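Local coordinates for DUF4439 domain-containing protein (Mycobacterium tuberculosis, PDB 2IB0) that is of unknown function but folds as a ferritin-like four-helix bundle and pairs with a second copy of itself, at residues A[52-57]-A[138-143]; A[63-68]-A[127-132]; A[71-74]-A[80-83]; A[88-93]-A[100-105]. All coordinates share one frame; numbering follows the deposited sequence.

Interaction 1. Residues A[52-57]-A[138-143]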
loop_
_atom_site.group_PDB
_atom_site.type_symbol
_atom_site.label_atom_id
_atom_site.label_comp_id
_atom_site.label_asym_id
_atom_site.label_seq_id
_atom_site.Cartn_x
_atom_site.Cartn_y
_atom_site.Cartn_z
ATOM N N ASN A 52 -0.898 -21.795 4.669
ATOM C CA ASN A 52 -0.363 -22.031 3.339
ATOM C C ASN A 52 -1.050 -21.481 2.133
ATOM O O ASN A 52 -0.409 -21.307 1.114
ATOM C CB ASN A 52 0.547 -23.289 3.024
ATOM C CG ASN A 52 0.661 -24.332 4.143
ATOM O OD1 ASN A 52 1.538 -24.220 5.058
ATOM N ND2 ASN A 52 -0.100 -25.427 3.991
ATOM N N PHE A 53 -2.315 -21.110 2.284
ATOM C CA PHE A 53 -3.003 -20.236 1.331
ATOM C C PHE A 53 -2.264 -18.900 1.195
ATOM O O PHE A 53 -2.096 -18.413 0.102
ATOM C CB PHE A 53 -4.448 -19.955 1.765
ATOM C CG PHE A 53 -5.447 -21.056 1.404
ATOM C CD1 PHE A 53 -5.365 -21.747 0.169
ATOM C CD2 PHE A 53 -6.507 -21.375 2.289
ATOM C CE1 PHE A 53 -6.295 -22.768 -0.161
ATOM C CE2 PHE A 53 -7.451 -22.379 1.967
ATOM C CZ PHE A 53 -7.342 -23.080 0.740
ATOM N N LEU A 54 -1.835 -18.330 2.328
ATOM C CA LEU A 54 -1.109 -17.058 2.384
ATOM C C LEU A 54 0.286 -17.168 1.746
ATOM O O LEU A 54 0.689 -16.332 0.918
ATOM C CB LEU A 54 -1.063 -16.557 3.837
ATOM C CG LEU A 54 -0.501 -15.172 4.258
ATOM C CD1 LEU A 54 -1.089 -14.051 3.418
ATOM C CD2 LEU A 54 -0.659 -14.844 5.791
ATOM N N VAL A 55 1.017 -18.214 2.109
ATOM C CA VAL A 55 2.336 -18.445 1.561
ATOM C C VAL A 55 2.243 -18.605 0.055
ATOM O O VAL A 55 2.982 -17.932 -0.661
ATOM C CB VAL A 55 3.028 -19.701 2.159
ATOM C CG1 VAL A 55 4.352 -20.014 1.390
ATOM C CG2 VAL A 55 3.303 -19.517 3.674
ATOM N N ALA A 56 1.363 -19.485 -0.433
ATOM C CA ALA A 56 1.201 -19.674 -1.881
ATOM C C ALA A 56 0.903 -18.358 -2.607
ATOM O O ALA A 56 1.513 -18.063 -3.652
ATOM C CB ALA A 56 0.098 -20.700 -2.197
ATOM N N ASP A 57 -0.072 -17.603 -2.074
ATOM C CA ASP A 57 -0.441 -16.279 -2.569
ATOM C C ASP A 57 0.768 -15.355 -2.651
ATOM O O ASP A 57 0.993 -14.731 -3.659
ATOM C CB ASP A 57 -1.430 -15.609 -1.588
ATOM C CG ASP A 57 -2.880 -15.994 -1.811
ATOM O OD1 ASP A 57 -3.191 -16.732 -2.786
ATOM O OD2 ASP A 57 -3.723 -15.523 -0.980
ATOM N N ALA A 138 2.770 -3.853 1.274
ATOM C CA ALA A 138 2.036 -3.344 2.456
ATOM C C ALA A 138 0.806 -4.148 2.872
ATOM O O ALA A 138 0.569 -4.333 4.049
ATOM C CB ALA A 138 1.618 -1.940 2.208
ATOM N N VAL A 139 -0.030 -4.545 1.921
ATOM C CA VAL A 139 -1.187 -5.387 2.214
ATOM C C VAL A 139 -0.660 -6.767 2.695
ATOM O O VAL A 139 -1.133 -7.311 3.719
ATOM C CB VAL A 139 -2.106 -5.470 0.993
ATOM C CG1 VAL A 139 -3.075 -6.628 1.118
ATOM C CG2 VAL A 139 -2.875 -4.091 0.791
ATOM N N MET A 140 0.375 -7.301 2.044
ATOM C CA MET A 140 0.956 -8.583 2.517
ATOM C C MET A 140 1.455 -8.542 3.962
ATOM O O MET A 140 1.195 -9.483 4.735
ATOM C CB MET A 140 2.073 -9.108 1.605
ATOM C CG MET A 140 1.619 -9.961 0.401
ATOM S SD MET A 140 0.546 -11.414 0.736
ATOM C CE MET A 140 1.205 -11.901 2.192
ATOM N N ALA A 141 2.208 -7.494 4.312
ATOM C CA ALA A 141 2.671 -7.252 5.694
ATOM C C ALA A 141 1.508 -7.176 6.686
ATOM O O ALA A 141 1.600 -7.751 7.788
ATOM C CB ALA A 141 3.585 -5.962 5.792
ATOM N N THR A 142 0.418 -6.470 6.340
ATOM C CA THR A 142 -0.677 -6.380 7.286
ATOM C C THR A 142 -1.314 -7.773 7.480
ATOM O O THR A 142 -1.761 -8.105 8.568
ATOM C CB THR A 142 -1.815 -5.375 6.865
ATOM O OG1 THR A 142 -2.534 -5.929 5.764
ATOM C CG2 THR A 142 -1.266 -4.052 6.451
ATOM N N ARG A 143 -1.420 -8.555 6.406
ATOM C CA ARG A 143 -1.941 -9.925 6.510
ATOM C C ARG A 143 -1.089 -10.850 7.425
ATOM O O ARG A 143 -1.627 -11.637 8.175
ATOM C CB ARG A 143 -2.062 -10.555 5.113
ATOM C CG ARG A 143 -3.073 -9.837 4.301
ATOM C CD ARG A 143 -3.270 -10.377 2.859
ATOM N NE ARG A 143 -3.838 -11.726 2.899
ATOM C CZ ARG A 143 -3.784 -12.634 1.914
ATOM N NH1 ARG A 143 -3.169 -12.382 0.742
ATOM N NH2 ARG A 143 -4.346 -13.832 2.112
#
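Two antiparallel helices of the four-helix bundle, 52-75 and 124-150, meet here through L54, D57, M140 and R143. The short segments have axes 11.7 Å apart and N-to-C directions at 161°, so side chains rather than backbones make the contact. L54 has the largest share, 83 of the 218 Å² buried. With CG anti to the backbone N (chi1 -174°), its CD1 methyl reaches over the centre of one face of the R143 guanidinium, 3.4 Å from CZ. The same methyl lies 3.4 Å from M140 CE, tighter than usual for two carbons. M140 bends at chi2 and chi3, which brings its terminal methyl up to L54. D57 approaches the guanidinium differently: its OD2 sits at the edge, in the plane, 3.6 Å from R143 NH2 and equally far from NH1. The salt bridge is long and carries no hydrogen bond, and the carboxylate and guanidinium planes stand 53° apart. R143 therefore has a leucine methyl on a face and a carboxylate oxygen at its edge, and its side chain also packs on R146 of the second subunit. Inward, M140 continues to Y40 and E107 on the two remaining helices, while L54 extends to W144 and V147. The pair joins the second and fourth helices of the chain, which run antiparallel side by side as the corresponding helices do in ferritin-like four-helix bundles.

Interaction 2. Residues A[63-68]-A[127-132]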
loop_
_atom_site.group_PDB
_atom_site.type_symbol
_atom_site.label_atom_id
_atom_site.label_comp_id
_atom_site.label_asym_id
_atom_site.label_seq_id
_atom_site.Cartn_x
_atom_site.Cartn_y
_atom_site.Cartn_z
ATOM N N ARG A 63 6.824 -13.988 -7.460
ATOM C CA ARG A 63 7.431 -14.592 -8.648
ATOM C C ARG A 63 7.001 -13.848 -9.897
ATOM O O ARG A 63 7.836 -13.553 -10.752
ATOM C CB ARG A 63 7.135 -16.089 -8.767
ATOM C CG ARG A 63 7.908 -16.928 -7.800
ATOM C CD ARG A 63 7.328 -18.287 -7.713
ATOM N NE ARG A 63 8.262 -19.138 -7.002
ATOM C CZ ARG A 63 7.936 -20.196 -6.265
ATOM N NH1 ARG A 63 6.657 -20.537 -6.120
ATOM N NH2 ARG A 63 8.904 -20.906 -5.666
ATOM N N HIS A 64 5.712 -13.481 -9.941
ATOM C CA HIS A 64 5.146 -12.756 -11.063
ATOM C C HIS A 64 5.752 -11.346 -11.156
ATOM O O HIS A 64 6.155 -10.922 -12.227
ATOM C CB HIS A 64 3.600 -12.699 -10.958
ATOM C CG HIS A 64 2.929 -12.099 -12.162
ATOM N ND1 HIS A 64 2.711 -10.739 -12.303
ATOM C CD2 HIS A 64 2.424 -12.670 -13.285
ATOM C CE1 HIS A 64 2.115 -10.498 -13.458
ATOM N NE2 HIS A 64 1.925 -11.652 -14.073
ATOM N N ARG A 65 5.803 -10.621 -10.034
ATOM C CA ARG A 65 6.438 -9.315 -9.985
ATOM C C ARG A 65 7.896 -9.365 -10.467
ATOM O O ARG A 65 8.306 -8.547 -11.279
ATOM C CB ARG A 65 6.404 -8.790 -8.560
ATOM C CG ARG A 65 6.813 -7.351 -8.445
ATOM C CD ARG A 65 6.833 -6.951 -6.999
ATOM N NE ARG A 65 5.506 -6.954 -6.414
ATOM C CZ ARG A 65 5.254 -7.177 -5.129
ATOM N NH1 ARG A 65 6.254 -7.440 -4.292
ATOM N NH2 ARG A 65 3.999 -7.147 -4.672
ATOM N N ARG A 66 8.667 -10.312 -9.938
ATOM C CA ARG A 66 10.077 -10.561 -10.347
ATOM C C ARG A 66 10.231 -10.734 -11.864
ATOM O O ARG A 66 11.052 -10.058 -12.496
ATOM C CB ARG A 66 10.639 -11.781 -9.627
ATOM C CG ARG A 66 11.992 -12.361 -10.281
ATOM C CD ARG A 66 12.234 -13.808 -9.837
ATOM N NE ARG A 66 11.311 -14.790 -10.426
ATOM C CZ ARG A 66 11.180 -16.056 -10.008
ATOM N NH1 ARG A 66 11.893 -16.528 -8.995
ATOM N NH2 ARG A 66 10.331 -16.868 -10.612
ATOM N N ASP A 67 9.444 -11.635 -12.449
ATOM C CA ASP A 67 9.445 -11.830 -13.907
ATOM C C ASP A 67 9.085 -10.560 -14.645
ATOM O O ASP A 67 9.719 -10.218 -15.635
ATOM C CB ASP A 67 8.501 -12.966 -14.294
ATOM C CG ASP A 67 8.892 -14.318 -13.657
ATOM O OD1 ASP A 67 10.009 -14.467 -13.086
ATOM O OD2 ASP A 67 8.060 -15.246 -13.716
ATOM N N ASP A 68 8.064 -9.842 -14.172
ATOM C CA ASP A 68 7.707 -8.530 -14.727
ATOM C C ASP A 68 8.852 -7.482 -14.762
ATOM O O ASP A 68 9.011 -6.759 -15.753
ATOM C CB ASP A 68 6.519 -7.946 -13.958
ATOM C CG ASP A 68 5.158 -8.394 -14.499
ATOM O OD1 ASP A 68 5.090 -9.132 -15.482
ATOM O OD2 ASP A 68 4.119 -7.997 -13.923
ATOM N N ARG A 127 6.109 4.159 -12.535
ATOM C CA ARG A 127 5.628 4.569 -11.216
ATOM C C ARG A 127 4.330 3.893 -10.804
ATOM O O ARG A 127 4.161 3.571 -9.624
ATOM C CB ARG A 127 5.408 6.075 -11.115
ATOM C CG ARG A 127 6.646 6.887 -11.244
ATOM C CD ARG A 127 6.321 8.305 -10.829
ATOM N NE ARG A 127 5.258 8.952 -11.592
ATOM C CZ ARG A 127 5.430 9.520 -12.785
ATOM N NH1 ARG A 127 6.633 9.489 -13.379
ATOM N NH2 ARG A 127 4.402 10.123 -13.387
ATOM N N VAL A 128 3.393 3.720 -11.736
ATOM C CA VAL A 128 2.184 2.979 -11.408
ATOM C C VAL A 128 2.509 1.537 -11.019
ATOM O O VAL A 128 1.939 1.048 -10.058
ATOM C CB VAL A 128 1.059 3.080 -12.484
ATOM C CG1 VAL A 128 -0.049 2.037 -12.259
ATOM C CG2 VAL A 128 0.446 4.480 -12.476
ATOM N N PHE A 129 3.434 0.885 -11.724
ATOM C CA PHE A 129 3.815 -0.503 -11.444
ATOM C C PHE A 129 4.454 -0.613 -10.057
ATOM O O PHE A 129 4.153 -1.551 -9.275
ATOM C CB PHE A 129 4.759 -1.024 -12.530
ATOM C CG PHE A 129 5.305 -2.425 -12.260
ATOM C CD1 PHE A 129 4.713 -3.539 -12.847
ATOM C CD2 PHE A 129 6.397 -2.625 -11.413
ATOM C CE1 PHE A 129 5.211 -4.828 -12.612
ATOM C CE2 PHE A 129 6.888 -3.918 -11.161
ATOM C CZ PHE A 129 6.292 -5.014 -11.770
ATOM N N ALA A 130 5.326 0.360 -9.753
ATOM C CA ALA A 130 6.063 0.367 -8.502
ATOM C C ALA A 130 5.074 0.627 -7.350
ATOM O O ALA A 130 5.188 0.013 -6.315
ATOM C CB ALA A 130 7.165 1.431 -8.522
ATOM N N SER A 131 4.114 1.547 -7.547
ATOM C CA SER A 131 3.140 1.805 -6.525
ATOM C C SER A 131 2.212 0.631 -6.273
ATOM O O SER A 131 1.828 0.410 -5.132
ATOM C CB SER A 131 2.359 3.104 -6.752
ATOM O OG SER A 131 1.253 2.922 -7.626
ATOM N N THR A 132 1.825 -0.098 -7.305
ATOM C CA THR A 132 1.100 -1.360 -7.148
ATOM C C THR A 132 1.899 -2.415 -6.326
ATOM O O THR A 132 1.357 -3.016 -5.345
ATOM C CB THR A 132 0.712 -1.897 -8.527
ATOM O OG1 THR A 132 -0.192 -0.954 -9.120
ATOM C CG2 THR A 132 0.028 -3.253 -8.426
#
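F129 presses the edge of its ring, at CE1 and CZ, against D68 and the R65 backbone one helix away. The two segments belong to helices 52-75 and 124-150, an adjacent pair in the ferritin-like four-helix bundle, here further along than the L54–R143 contact. Their nearest CA atoms, those of R65 and F129, are 9.3 Å apart, and the phenyl group spans much of this gap. Its chi1 of 175° sets CG anti to the backbone N and sends the ring across. D68 CB lies 3.6 Å from F129 CE1, so the methylene supplies as much of the contact as the carboxylate does. D68 OD2 sits in the ring plane, with the carboxylate turned 59° from the ring; ring hydrogens, weakly positive, would face this oxygen, although no hydrogen bond is involved. R65 adds its CG, 4.1 Å from F129 CZ. Its chain then bends at chi3 and carries the buried guanidinium, perpendicular to the ring, to salt bridges with E33 (through NH1) and E136 (through NH2), so that one arginine links three helices. V69 and M72 continue the packing on F129 along helix 52-75. R127, on the same short segment as F129, gives its NE to V118 O of the second subunit. The backbone enters the contact too: R65 O lies near the ring plane, 4.1 Å from F129 CZ.

Interaction 3. Residues A[71-74]-A[80-83]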
loop_
_atom_site.group_PDB
_atom_site.type_symbol
_atom_site.label_atom_id
_atom_site.label_comp_id
_atom_site.label_asym_id
_atom_site.label_seq_id
_atom_site.Cartn_x
_atom_site.Cartn_y
_atom_site.Cartn_z
ATOM N N VAL A 71 11.547 -8.289 -17.374
ATOM C CA VAL A 71 11.126 -7.756 -18.664
ATOM C C VAL A 71 11.398 -6.236 -18.737
ATOM O O VAL A 71 11.982 -5.759 -19.702
ATOM C CB VAL A 71 9.623 -8.111 -18.950
ATOM C CG1 VAL A 71 9.061 -7.327 -20.152
ATOM C CG2 VAL A 71 9.463 -9.621 -19.161
ATOM N N MET A 72 10.997 -5.492 -17.706
ATOM C CA MET A 72 11.178 -4.018 -17.661
ATOM C C MET A 72 12.637 -3.610 -17.837
ATOM O O MET A 72 12.944 -2.716 -18.636
ATOM C CB MET A 72 10.668 -3.431 -16.345
ATOM C CG MET A 72 9.162 -3.336 -16.214
ATOM S SD MET A 72 8.593 -3.130 -14.508
ATOM C CE MET A 72 8.772 -1.362 -14.280
ATOM N N LEU A 73 13.531 -4.260 -17.099
ATOM C CA LEU A 73 14.961 -3.957 -17.190
ATOM C C LEU A 73 15.490 -4.224 -18.607
ATOM O O LEU A 73 16.296 -3.435 -19.109
ATOM C CB LEU A 73 15.779 -4.689 -16.109
ATOM C CG LEU A 73 15.481 -4.226 -14.657
ATOM C CD1 LEU A 73 16.059 -5.200 -13.623
ATOM C CD2 LEU A 73 16.005 -2.808 -14.376
ATOM N N SER A 74 15.002 -5.294 -19.257
ATOM C CA SER A 74 15.326 -5.563 -20.670
ATOM C C SER A 74 14.859 -4.469 -21.639
ATOM O O SER A 74 15.611 -4.043 -22.541
ATOM C CB SER A 74 14.807 -6.936 -21.109
ATOM O OG SER A 74 15.403 -7.950 -20.315
ATOM N N ALA A 80 19.152 -7.879 -16.227
ATOM C CA ALA A 80 18.720 -8.026 -14.835
ATOM C C ALA A 80 19.774 -8.675 -13.911
ATOM O O ALA A 80 20.471 -9.625 -14.324
ATOM C CB ALA A 80 17.413 -8.812 -14.796
ATOM N N PRO A 81 19.915 -8.145 -12.666
ATOM C CA PRO A 81 20.519 -8.962 -11.608
ATOM C C PRO A 81 19.800 -10.318 -11.510
ATOM O O PRO A 81 18.557 -10.370 -11.481
ATOM C CB PRO A 81 20.288 -8.131 -10.319
ATOM C CG PRO A 81 19.307 -7.041 -10.689
ATOM C CD PRO A 81 19.564 -6.799 -12.168
ATOM N N ILE A 82 20.580 -11.398 -11.510
ATOM C CA ILE A 82 20.038 -12.744 -11.288
ATOM C C ILE A 82 20.103 -13.086 -9.787
ATOM O O ILE A 82 20.808 -12.411 -9.024
ATOM C CB ILE A 82 20.755 -13.815 -12.163
ATOM C CG1 ILE A 82 22.206 -14.032 -11.704
ATOM C CG2 ILE A 82 20.666 -13.427 -13.657
ATOM C CD1 ILE A 82 22.765 -15.410 -12.016
ATOM N N ALA A 83 19.365 -14.104 -9.350
ATOM C CA ALA A 83 19.364 -14.439 -7.925
ATOM C C ALA A 83 20.734 -15.003 -7.472
ATOM O O ALA A 83 21.460 -15.625 -8.262
ATOM C CB ALA A 83 18.233 -15.412 -7.601
#
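L73 CD1 makes the close approaches from the helix side: it lies 4.0 Å from A80 CB and 4.1 Å from P81 CD. A80 CA is also near L73 CD1, at 4.1 Å, so the methyl rests against the backbone of the alanine as well as its side chain. All of these approaches are apolar, at ordinary van der Waals separation, and no hydrogen bond joins the segments. L73 reaches the loop because CG stands anti to the carbonyl carbon (chi1 -66°), and the chain of A80 and P81 runs extended past it (psi 139° and 130°). The nearest CA atoms, L73 and A80, are 6.0 Å apart. In the fold, this is where helix 52-75 of the four-helix bundle gives way to the long connection to helix 96-120, which turns back across the bundle surface. The next shell is helix 18-46: L30 touches L73, A80 and P81 alike, and L26 adds a second contact to L73. Near the helix end, S74 OG hydrogen-bonds to I70 O one turn earlier. Around the helix from L73, M72 faces helix 124-150, where it packs on D126.

Interaction 4. Residues A[88-93]-A[100-105]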
loop_
_atom_site.group_PDB
_atom_site.type_symbol
_atom_site.label_atom_id
_atom_site.label_comp_id
_atom_site.label_asym_id
_atom_site.label_seq_id
_atom_site.Cartn_x
_atom_site.Cartn_y
_atom_site.Cartn_z
ATOM N N GLN A 88 21.650 -14.264 3.109
ATOM C CA GLN A 88 21.587 -14.166 4.530
ATOM C C GLN A 88 20.157 -13.598 4.759
ATOM O O GLN A 88 19.848 -12.502 4.286
ATOM C CB GLN A 88 22.693 -13.211 4.959
ATOM C CG GLN A 88 22.655 -12.759 6.377
ATOM C CD GLN A 88 22.920 -13.875 7.338
ATOM O OE1 GLN A 88 22.237 -13.990 8.348
ATOM N NE2 GLN A 88 23.915 -14.716 7.040
ATOM N N LEU A 89 19.279 -14.367 5.411
ATOM C CA LEU A 89 17.955 -13.876 5.808
ATOM C C LEU A 89 18.073 -12.624 6.705
ATOM O O LEU A 89 19.042 -12.491 7.486
ATOM C CB LEU A 89 17.139 -14.957 6.551
ATOM C CG LEU A 89 16.693 -16.256 5.875
ATOM C CD1 LEU A 89 15.911 -17.129 6.868
ATOM C CD2 LEU A 89 15.899 -15.980 4.643
ATOM N N PRO A 90 17.064 -11.732 6.636
ATOM C CA PRO A 90 17.044 -10.523 7.479
ATOM C C PRO A 90 16.988 -10.789 9.004
ATOM O O PRO A 90 17.328 -9.906 9.815
ATOM C CB PRO A 90 15.816 -9.753 6.978
ATOM C CG PRO A 90 14.979 -10.713 6.222
ATOM C CD PRO A 90 15.890 -11.823 5.746
ATOM N N MET A 91 16.604 -12.010 9.394
ATOM C CA MET A 91 16.583 -12.400 10.800
ATOM C C MET A 91 16.790 -13.900 10.929
ATOM O O MET A 91 16.555 -14.647 9.974
ATOM C CB MET A 91 15.252 -12.013 11.458
ATOM C CG MET A 91 14.048 -12.831 10.988
ATOM S SD MET A 91 12.486 -12.214 11.644
ATOM C CE MET A 91 12.247 -13.245 13.083
ATOM N N GLN A 92 17.208 -14.307 12.122
ATOM C CA GLN A 92 17.250 -15.705 12.513
ATOM C C GLN A 92 15.873 -16.263 12.808
ATOM O O GLN A 92 14.980 -15.559 13.354
ATOM C CB GLN A 92 18.136 -15.881 13.743
ATOM C CG GLN A 92 19.526 -15.333 13.525
ATOM C CD GLN A 92 20.511 -16.107 14.275
ATOM O OE1 GLN A 92 20.429 -16.189 15.500
ATOM N NE2 GLN A 92 21.444 -16.746 13.563
ATOM N N VAL A 93 15.696 -17.526 12.448
ATOM C CA VAL A 93 14.438 -18.220 12.648
ATOM C C VAL A 93 14.700 -19.597 13.240
ATOM O O VAL A 93 15.741 -20.197 12.978
ATOM C CB VAL A 93 13.591 -18.302 11.328
ATOM C CG1 VAL A 93 13.287 -16.875 10.775
ATOM C CG2 VAL A 93 14.259 -19.137 10.257
ATOM N N ALA A 100 6.345 -16.034 10.362
ATOM C CA ALA A 100 5.446 -14.863 10.247
ATOM C C ALA A 100 6.162 -13.485 10.474
ATOM O O ALA A 100 5.957 -12.552 9.711
ATOM C CB ALA A 100 4.259 -15.033 11.166
ATOM N N ARG A 101 7.021 -13.380 11.492
ATOM C CA ARG A 101 7.829 -12.188 11.654
ATOM C C ARG A 101 8.772 -11.972 10.466
ATOM O O ARG A 101 9.011 -10.842 10.047
ATOM C CB ARG A 101 8.652 -12.263 12.946
ATOM C CG ARG A 101 7.842 -11.946 14.205
ATOM C CD ARG A 101 8.759 -11.810 15.489
ATOM N NE ARG A 101 9.258 -13.112 16.017
ATOM C CZ ARG A 101 8.508 -13.976 16.723
ATOM N NH1 ARG A 101 7.210 -13.717 16.942
ATOM N NH2 ARG A 101 9.032 -15.117 17.179
ATOM N N LEU A 102 9.340 -13.055 9.956
ATOM C CA LEU A 102 10.228 -12.969 8.802
ATOM C C LEU A 102 9.436 -12.434 7.622
ATOM O O LEU A 102 9.934 -11.602 6.887
ATOM C CB LEU A 102 10.805 -14.367 8.443
ATOM C CG LEU A 102 11.673 -14.512 7.182
ATOM C CD1 LEU A 102 12.850 -13.552 7.213
ATOM C CD2 LEU A 102 12.151 -15.973 7.049
ATOM N N ALA A 103 8.258 -12.993 7.410
ATOM C CA ALA A 103 7.386 -12.566 6.303
ATOM C C ALA A 103 7.066 -11.066 6.408
ATOM O O ALA A 103 7.120 -10.349 5.427
ATOM C CB ALA A 103 6.092 -13.368 6.287
ATOM N N VAL A 104 6.775 -10.574 7.601
ATOM C CA VAL A 104 6.473 -9.121 7.771
ATOM C C VAL A 104 7.750 -8.314 7.420
ATOM O O VAL A 104 7.718 -7.322 6.687
ATOM C CB VAL A 104 6.038 -8.801 9.234
ATOM C CG1 VAL A 104 5.898 -7.256 9.478
ATOM C CG2 VAL A 104 4.774 -9.558 9.583
ATOM N N ARG A 105 8.879 -8.726 7.969
ATOM C CA ARG A 105 10.116 -7.995 7.715
ATOM C C ARG A 105 10.415 -7.944 6.196
ATOM O O ARG A 105 10.842 -6.910 5.679
ATOM C CB ARG A 105 11.284 -8.624 8.479
ATOM C CG ARG A 105 12.619 -8.202 7.892
ATOM C CD ARG A 105 12.950 -6.708 8.146
ATOM N NE ARG A 105 13.958 -6.651 9.199
ATOM C CZ ARG A 105 15.257 -6.464 8.996
ATOM N NH1 ARG A 105 15.750 -6.232 7.774
ATOM N NH2 ARG A 105 16.053 -6.472 10.043
#
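The chi1 of M91, 70°, tucks CG between the backbone N and the carbonyl carbon, and a bend at chi3 then carries the thioether across to R101 and L102 of helix 96-120. M91 SD comes to rest 3.7 Å from L102 N, a packing contact with the helix backbone. M91 CE goes on to R101 CB, also at 3.7 Å. L102, with CG anti to its backbone N (chi1 175°), projects into the loop and divides its two methyls among four residues. Its CD1 meets P90 CG at 3.7 Å and M91 CG at 4.0 Å; its CD2 takes L89 CD1 at 3.9 Å and V93 CG1 at 4.0 Å. L102 is thus enclosed by loop residues on both branches, the largest share of the 359 Å² buried. One turn on, R105 runs past P90 in the opposite direction, and P90 CB sits 3.6 Å above one face of the guanidinium, offset toward its rim. The polar ends turn to their own helix: R101 NH2 forms a salt bridge with D98, while R105 NH1 has a long, weak ion pair with D109. On helix 18-46, Y38 touches L89, I42 touches V93 and V43 touches L102. The contact is that of the long connection between the second and third helices, folded back on the third, as in the crossover of ferritin-like bundles.

Overall arrangement
Helix 18-46 comes first and supplies packing neighbours to all four contacts. Helix 52-75 then opens interaction 1, interaction 2 and interaction 3 in turn. Interaction 3 closes first, tying the helix end to the loop that follows; interaction 4 then opens and closes, joining the later loop to helix 96-120. These two stand in series, both nested inside interaction 2, which is itself nested inside interaction 1; none cross. Interactions 1 and 2 join the same pair of helices, their centres 16 Å apart, and both adjoin the second subunit. F129 CD2 meets M72 SD at 3.8 Å, linking interactions 2 and 3, while A141 O and V104 CG2, 4.1 Å apart, connect interactions 1 and 4.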